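Local coordinates for protein helicase of the snf2/rad54 family (Sulfolobus solfataricus, PDB 1Z5Z) that forms the C-terminal domain of a SWI2/SNF2 ATPase that probably couples ATP hydrolysis to movement along double-stranded DNA, at residues E40-Y45 against I264-G269; A116-F121 against N185-F190; P141-E146 against K166-S171. All coordinates share one frame; numbering follows the deposited sequence.

Contact 1. Residues E40-Y45 against I264-G269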
# COMPACT_ATOMS: atom_id res chain seq x y z
N GLU A 40 -5.98 -10.71 -13.26
CA GLU A 40 -7.18 -10.55 -12.47
C GLU A 40 -7.21 -9.08 -11.95
O GLU A 40 -8.19 -8.36 -12.15
CB GLU A 40 -7.21 -11.56 -11.32
CG GLU A 40 -8.43 -11.43 -10.34
CD GLU A 40 -8.36 -12.34 -9.09
OE1 GLU A 40 -7.25 -12.79 -8.72
OE2 GLU A 40 -9.40 -12.58 -8.44
N GLN A 41 -6.12 -8.64 -11.33
CA GLN A 41 -6.05 -7.27 -10.80
C GLN A 41 -6.28 -6.19 -11.85
O GLN A 41 -6.98 -5.20 -11.60
CB GLN A 41 -4.70 -7.01 -10.10
CG GLN A 41 -4.51 -7.72 -8.77
CD GLN A 41 -3.14 -7.44 -8.13
OE1 GLN A 41 -2.09 -7.72 -8.73
NE2 GLN A 41 -3.15 -6.89 -6.91
N ALA A 42 -5.69 -6.38 -13.03
CA ALA A 42 -5.83 -5.40 -14.10
C ALA A 42 -7.27 -5.33 -14.55
O ALA A 42 -7.80 -4.24 -14.83
CB ALA A 42 -4.90 -5.74 -15.28
N ALA A 43 -7.93 -6.47 -14.61
CA ALA A 43 -9.33 -6.47 -15.02
C ALA A 43 -10.21 -5.75 -14.00
O ALA A 43 -11.11 -5.02 -14.38
CB ALA A 43 -9.84 -7.88 -15.22
N MET A 44 -9.97 -5.98 -12.71
CA MET A 44 -10.79 -5.33 -11.68
C MET A 44 -10.52 -3.83 -11.69
O MET A 44 -11.43 -3.00 -11.61
CB MET A 44 -10.48 -5.91 -10.30
CG MET A 44 -10.99 -7.31 -10.09
SD MET A 44 -10.20 -8.07 -8.68
CE MET A 44 -11.09 -7.32 -7.31
N TYR A 45 -9.24 -3.47 -11.80
CA TYR A 45 -8.84 -2.07 -11.81
C TYR A 45 -9.56 -1.35 -12.95
O TYR A 45 -10.13 -0.27 -12.77
CB TYR A 45 -7.33 -1.95 -12.02
CG TYR A 45 -6.80 -0.53 -11.85
CD1 TYR A 45 -6.13 -0.15 -10.67
CD2 TYR A 45 -6.96 0.44 -12.84
CE1 TYR A 45 -5.63 1.16 -10.49
CE2 TYR A 45 -6.45 1.75 -12.66
CZ TYR A 45 -5.79 2.09 -11.48
OH TYR A 45 -5.27 3.35 -11.28
N ILE A 264 -5.83 8.25 -12.69
CA ILE A 264 -6.24 6.87 -12.37
C ILE A 264 -6.43 5.79 -13.44
O ILE A 264 -6.43 4.58 -13.15
CB ILE A 264 -7.53 6.91 -11.52
CG1 ILE A 264 -8.75 7.17 -12.40
CG2 ILE A 264 -7.42 8.00 -10.44
CD1 ILE A 264 -10.06 7.31 -11.62
N GLU A 265 -6.61 6.19 -14.69
CA GLU A 265 -6.82 5.19 -15.72
C GLU A 265 -5.59 4.28 -15.86
O GLU A 265 -4.48 4.73 -15.72
CB GLU A 265 -7.13 5.94 -17.02
CG GLU A 265 -7.09 5.16 -18.27
CD GLU A 265 -7.84 5.91 -19.36
OE1 GLU A 265 -9.11 5.80 -19.41
OE2 GLU A 265 -7.16 6.63 -20.10
N LEU A 266 -5.81 3.01 -16.14
CA LEU A 266 -4.72 2.07 -16.29
C LEU A 266 -3.95 2.34 -17.59
O LEU A 266 -4.55 2.32 -18.65
CB LEU A 266 -5.29 0.66 -16.31
CG LEU A 266 -4.29 -0.50 -16.12
CD1 LEU A 266 -3.64 -0.47 -14.73
CD2 LEU A 266 -5.03 -1.81 -16.33
N SER A 267 -2.65 2.61 -17.50
CA SER A 267 -1.87 2.87 -18.70
C SER A 267 -0.89 1.73 -19.05
O SER A 267 0.27 1.97 -19.37
CB SER A 267 -1.10 4.17 -18.52
OG SER A 267 -0.37 4.17 -17.31
N VAL A 268 -1.40 0.51 -19.00
CA VAL A 268 -0.64 -0.70 -19.28
C VAL A 268 -0.84 -1.11 -20.73
O VAL A 268 -1.93 -1.00 -21.27
CB VAL A 268 -1.14 -1.84 -18.36
CG1 VAL A 268 -0.64 -3.17 -18.85
CG2 VAL A 268 -0.66 -1.57 -16.91
N GLY A 269 0.23 -1.57 -21.36
CA GLY A 269 0.12 -1.99 -22.75
C GLY A 269 -0.93 -3.07 -22.83
O GLY A 269 -1.04 -3.92 -21.94
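The ring of Y45 meets L266 with one face and I264 with an edge. Over the face sits the methyl CD1 of L266, 4.2 Å from the ring centroid and 23° off the ring normal, a CH-pi contact displaced toward the CD2-CE2 rim. L266 also brings its CB to the same rim, 3.9 Å from Y45 CD2, and the leucine crosses the rim obliquely, with only its CD1 over the face. At the edge and in the plane of the ring lies the carbonyl oxygen of I264. Y45 OH points at this oxygen and is modelled as its hydrogen-bond donor, but the 2.5 Å between Y45 OH and I264 O is short and the carbonyl is crowded by the ring, which leaves the exact geometry doubtful. Y45 has CG anti to its own nitrogen (chi1 -172°), a torsion that sends the ring off the helix toward the chain that follows I264.

L266 divides its two methyls between helix residues one turn apart: while CD1 covers the tyrosine, CD2 rests 4.1 Å from A42 CB, close to the carbonyl of the same alanine. E265, the first residue past helical geometry, turns its CB away from helix 39-55 and forms a salt bridge with R261, whereas L266 turns toward that helix.

The phenol oxygen has a further hydrogen bond, with the backbone N of L226. Beyond the two segments, L75 of helix 61-78 touches both Y45 and I264, L72 of that helix touches I264, and L52 and F53 of helix 39-55 pack on the isoleucine. The C-terminal end of helix 257-264 and the chain beyond it are thereby joined to helices 39-55 and 61-78.

Contact 2. Residues A116-F121 against N185-F190; sequences AIFTQF and NRVIHF
F118 and H189 lie side by side on neighbouring parallel strands, both pointing to the face of the sheet that also carries A116 and V187. Starting at its base, F118 CB is 3.9 Å from H189 ND1, and CG keeps nearly the same separation from that nitrogen. Further out, F118 CD1 approaches H189 CE1 to 3.8 Å. The two rings are inclined at 36°, neither stacked nor edge-to-face. With CG anti to the carbonyl carbon (chi1 -72°), the phenylalanine leans back along its strand, and CE1 reaches the methyl CG1 of V187 at 4.0 Å. W193 completes this group: its ring stacks on F118, and its NE1 is hydrogen-bonded to H189 ND1. Were F118 a serine, W193 would probably lose its stacking partner and the H189 imidazole and V187 methyl would be left with a gap beside them.

These are central strands of the parallel sheet of a RecA-like helicase domain, held in register by a ladder in which I188 N bonds to A116 O and I188 O receives F118 N, at 3.0 Å. The last rung, F190 N to F118 O, is more bent, 142° at the hydrogen, where the second strand ends.

On the opposite face, I117 and I188 run alongside each other, I117 CG1 lying 4.1 Å from I188 CB, while I117 CG2 touches F190 CB. These residues are covered by helices 96-110 and 122-136. At the end of the first strand, T119 OG1 accepts from F121 N at 3.1 Å, closing an ST turn, and is also hydrogen-bonded to D191 OD1.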
# COMPACT_ATOMS: atom_id res chain seq x y z
N ALA A 116 10.24 -5.03 8.47
CA ALA A 116 8.98 -4.39 8.90
C ALA A 116 8.18 -4.06 7.64
O ALA A 116 8.72 -3.50 6.69
CB ALA A 116 9.27 -3.09 9.71
N ILE A 117 6.90 -4.42 7.61
CA ILE A 117 6.06 -4.18 6.44
C ILE A 117 4.85 -3.30 6.86
O ILE A 117 4.10 -3.66 7.77
CB ILE A 117 5.54 -5.51 5.84
CG1 ILE A 117 6.73 -6.43 5.50
CG2 ILE A 117 4.67 -5.19 4.58
CD1 ILE A 117 6.37 -7.95 5.29
N PHE A 118 4.66 -2.16 6.20
CA PHE A 118 3.59 -1.22 6.53
C PHE A 118 2.52 -1.23 5.48
O PHE A 118 2.84 -1.35 4.29
CB PHE A 118 4.13 0.24 6.59
CG PHE A 118 5.01 0.57 7.80
CD1 PHE A 118 6.35 0.20 7.83
CD2 PHE A 118 4.49 1.26 8.89
CE1 PHE A 118 7.19 0.54 8.94
CE2 PHE A 118 5.28 1.60 9.99
CZ PHE A 118 6.64 1.24 10.02
N THR A 119 1.26 -1.07 5.88
CA THR A 119 0.16 -0.94 4.93
C THR A 119 -0.88 -0.02 5.58
O THR A 119 -0.92 0.11 6.80
CB THR A 119 -0.51 -2.30 4.55
OG1 THR A 119 -1.73 -2.02 3.88
CG2 THR A 119 -0.84 -3.15 5.78
N GLN A 120 -1.71 0.63 4.77
CA GLN A 120 -2.72 1.55 5.31
C GLN A 120 -4.01 0.80 5.63
O GLN A 120 -4.94 1.39 6.17
CB GLN A 120 -3.06 2.64 4.28
CG GLN A 120 -3.72 2.11 3.00
CD GLN A 120 -3.69 3.16 1.88
OE1 GLN A 120 -2.75 3.21 1.08
NE2 GLN A 120 -4.70 3.98 1.84
N PHE A 121 -4.08 -0.49 5.25
CA PHE A 121 -5.30 -1.27 5.50
C PHE A 121 -5.13 -2.41 6.52
O PHE A 121 -4.27 -3.29 6.34
CB PHE A 121 -5.80 -1.92 4.20
CG PHE A 121 -6.13 -0.93 3.09
CD1 PHE A 121 -5.44 -0.99 1.89
CD2 PHE A 121 -7.17 0.00 3.23
CE1 PHE A 121 -5.75 -0.14 0.82
CE2 PHE A 121 -7.50 0.86 2.13
CZ PHE A 121 -6.77 0.78 0.93
N ASN A 185 16.00 -3.77 9.72
CA ASN A 185 17.09 -3.62 8.78
C ASN A 185 16.49 -3.40 7.41
O ASN A 185 17.12 -2.85 6.53
CB ASN A 185 17.93 -4.92 8.72
CG ASN A 185 18.42 -5.37 10.10
OD1 ASN A 185 17.87 -6.29 10.72
ND2 ASN A 185 19.43 -4.69 10.59
N ARG A 186 15.26 -3.85 7.24
CA ARG A 186 14.58 -3.75 5.95
C ARG A 186 13.14 -3.28 6.19
O ARG A 186 12.46 -3.75 7.10
CB ARG A 186 14.61 -5.13 5.31
CG ARG A 186 13.87 -5.28 4.04
CD ARG A 186 14.81 -5.12 2.88
NE ARG A 186 16.01 -5.94 2.99
CZ ARG A 186 16.76 -6.27 1.94
NH1 ARG A 186 16.40 -5.87 0.72
NH2 ARG A 186 17.89 -6.97 2.09
N VAL A 187 12.69 -2.35 5.37
CA VAL A 187 11.35 -1.82 5.53
C VAL A 187 10.70 -1.89 4.16
O VAL A 187 11.29 -1.47 3.16
CB VAL A 187 11.38 -0.30 5.99
CG1 VAL A 187 9.95 0.23 6.12
CG2 VAL A 187 12.11 -0.15 7.32
N ILE A 188 9.50 -2.49 4.12
CA ILE A 188 8.71 -2.55 2.89
C ILE A 188 7.44 -1.71 3.08
O ILE A 188 6.60 -2.00 3.98
CB ILE A 188 8.25 -3.99 2.58
CG1 ILE A 188 9.46 -4.88 2.27
CG2 ILE A 188 7.26 -4.01 1.38
CD1 ILE A 188 9.10 -6.36 2.01
N HIS A 189 7.29 -0.66 2.27
CA HIS A 189 6.07 0.15 2.34
C HIS A 189 5.15 -0.46 1.27
O HIS A 189 5.28 -0.21 0.08
CB HIS A 189 6.40 1.62 2.13
CG HIS A 189 7.21 2.19 3.26
ND1 HIS A 189 6.72 2.27 4.55
CD2 HIS A 189 8.49 2.63 3.31
CE1 HIS A 189 7.67 2.73 5.34
NE2 HIS A 189 8.75 2.96 4.62
N PHE A 190 4.25 -1.32 1.72
CA PHE A 190 3.35 -2.06 0.82
C PHE A 190 2.45 -1.18 -0.03
O PHE A 190 2.13 -1.51 -1.17
CB PHE A 190 2.52 -3.03 1.64
CG PHE A 190 1.97 -4.16 0.84
CD1 PHE A 190 2.75 -5.30 0.61
CD2 PHE A 190 0.69 -4.11 0.33
CE1 PHE A 190 2.26 -6.37 -0.12
CE2 PHE A 190 0.17 -5.18 -0.42
CZ PHE A 190 0.95 -6.32 -0.64

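Contact 3. Residues P141-E146 against K166-S171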
# COMPACT_ATOMS: atom_id res chain seq x y z
N PRO A 141 4.39 -10.84 14.36
CA PRO A 141 3.59 -9.93 15.18
C PRO A 141 2.93 -8.87 14.30
O PRO A 141 3.54 -8.38 13.33
CB PRO A 141 4.60 -9.37 16.18
CG PRO A 141 5.95 -9.79 15.62
CD PRO A 141 5.75 -11.01 14.89
N PHE A 142 1.69 -8.54 14.63
CA PHE A 142 0.88 -7.61 13.85
C PHE A 142 0.43 -6.37 14.63
O PHE A 142 -0.40 -6.49 15.53
CB PHE A 142 -0.36 -8.37 13.34
CG PHE A 142 -1.31 -7.54 12.53
CD1 PHE A 142 -2.67 -7.82 12.52
CD2 PHE A 142 -0.85 -6.49 11.76
CE1 PHE A 142 -3.57 -7.06 11.75
CE2 PHE A 142 -1.72 -5.71 10.98
CZ PHE A 142 -3.09 -6.00 10.97
N LEU A 143 0.96 -5.18 14.31
CA LEU A 143 0.50 -3.95 14.99
C LEU A 143 -0.63 -3.22 14.25
O LEU A 143 -0.53 -2.96 13.05
CB LEU A 143 1.65 -2.94 15.16
CG LEU A 143 2.63 -3.06 16.33
CD1 LEU A 143 3.60 -1.88 16.32
CD2 LEU A 143 1.89 -3.07 17.66
N TYR A 144 -1.73 -2.91 14.95
CA TYR A 144 -2.83 -2.14 14.37
C TYR A 144 -3.41 -1.26 15.49
O TYR A 144 -3.17 -1.50 16.69
CB TYR A 144 -3.91 -3.03 13.73
CG TYR A 144 -4.49 -4.12 14.62
CD1 TYR A 144 -3.82 -5.33 14.80
CD2 TYR A 144 -5.71 -3.93 15.29
CE1 TYR A 144 -4.35 -6.33 15.61
CE2 TYR A 144 -6.25 -4.93 16.12
CZ TYR A 144 -5.56 -6.14 16.27
OH TYR A 144 -6.08 -7.15 17.08
N GLY A 145 -4.13 -0.23 15.09
CA GLY A 145 -4.71 0.74 16.01
C GLY A 145 -5.55 0.25 17.18
O GLY A 145 -5.43 0.80 18.28
N GLU A 146 -6.40 -0.75 16.97
CA GLU A 146 -7.27 -1.28 18.03
C GLU A 146 -6.57 -2.08 19.11
O GLU A 146 -7.23 -2.56 20.04
CB GLU A 146 -8.34 -2.19 17.43
CG GLU A 146 -9.33 -1.55 16.47
CD GLU A 146 -10.35 -2.57 15.93
OE1 GLU A 146 -11.11 -2.20 15.00
OE2 GLU A 146 -10.38 -3.71 16.44
N LYS A 166 11.88 -12.10 13.19
CA LYS A 166 12.31 -11.55 11.93
C LYS A 166 11.37 -10.58 11.24
O LYS A 166 11.81 -9.86 10.35
CB LYS A 166 12.59 -12.71 10.98
CG LYS A 166 13.83 -13.50 11.40
CD LYS A 166 15.07 -12.63 11.24
CE LYS A 166 16.33 -13.33 11.71
NZ LYS A 166 17.52 -12.69 11.11
N PHE A 167 10.09 -10.57 11.64
CA PHE A 167 9.06 -9.77 11.00
C PHE A 167 8.15 -9.02 11.95
O PHE A 167 8.01 -9.34 13.15
CB PHE A 167 8.11 -10.66 10.16
CG PHE A 167 8.78 -11.48 9.11
CD1 PHE A 167 9.27 -12.76 9.40
CD2 PHE A 167 8.94 -10.99 7.82
CE1 PHE A 167 9.91 -13.54 8.42
CE2 PHE A 167 9.57 -11.75 6.84
CZ PHE A 167 10.06 -13.03 7.14
N ILE A 168 7.54 -7.98 11.40
CA ILE A 168 6.49 -7.24 12.09
C ILE A 168 5.64 -6.59 11.00
O ILE A 168 6.17 -6.06 10.04
CB ILE A 168 7.02 -6.17 13.08
CG1 ILE A 168 5.83 -5.54 13.81
CG2 ILE A 168 7.90 -5.11 12.37
CD1 ILE A 168 6.20 -4.95 15.18
N VAL A 169 4.32 -6.67 11.12
CA VAL A 169 3.44 -6.07 10.12
C VAL A 169 2.70 -4.95 10.85
O VAL A 169 2.33 -5.11 12.02
CB VAL A 169 2.44 -7.10 9.49
CG1 VAL A 169 1.47 -6.39 8.60
CG2 VAL A 169 3.20 -8.16 8.66
N LEU A 170 2.57 -3.81 10.19
CA LEU A 170 1.90 -2.66 10.80
C LEU A 170 0.87 -2.09 9.85
O LEU A 170 1.14 -1.86 8.68
CB LEU A 170 2.91 -1.54 11.09
CG LEU A 170 4.09 -1.92 12.01
CD1 LEU A 170 5.34 -2.36 11.19
CD2 LEU A 170 4.40 -0.70 12.82
N SER A 171 -0.33 -1.87 10.36
CA SER A 171 -1.32 -1.27 9.51
C SER A 171 -1.55 0.06 10.17
O SER A 171 -1.87 0.11 11.36
CB SER A 171 -2.60 -2.09 9.49
OG SER A 171 -3.42 -1.74 10.58
O HOH W 1 -4.42 0.74 12.50
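L143 and L170 point the same way from adjacent parallel strands and lie side by side, with L143 CD1 3.8 Å from L170 CD2. I168, on the same side, comes across the tip of L143, its CD1 4.2 Å from L143 CD1, so both residues of the second strand meet the same leucine methyl; R152 and I156 of helix 149-161 also touch this leucine.

F142 and V169 share the other face. The phenylalanine has CG anti to its nitrogen (chi1 179°), which swings the ring toward the second strand. Its edge faces V169 O and S171 CB, the latter 4.0 Å from F142 CE2, while V169 CG1 comes from off the plane to 3.9 Å from F142 CD2. Y144 stands over one face of this ring, its CD1 3.5 Å above the plane of F142.

Between the faces, L143 N bonds to V169 O, and L143 O receives S171 N. Past this pairing a water takes over, accepting from G145 N at 2.8 Å and donating to S171 O, and so extends the link between the chains.

With helix 149-161 connecting the two parallel strands and packing on the L143-I168 side, this is a beta-alpha-beta crossover, the repeating unit of RecA-like helicase domains.

Overall arrangement
Contacts 2 and 3 belong to one parallel sheet and their centres are 9 Å apart. Strand 115-119 pairs with strand 186-189 in contact 2 and, through its other edge, with strand 167-171 of contact 3: I117 O lies 2.9 Å from L170 N. Contact 1 stands apart in the helical region, its centre 24 Å from that of contact 2 and 29 Å from that of contact 3, across the chain's centre. Along the chain it encloses both, and contact 2 in turn encloses contact 3. In SWI2/SNF2 enzymes the ATP site forms between two RecA-like domains, so this C-terminal part probably supplies only one side of it.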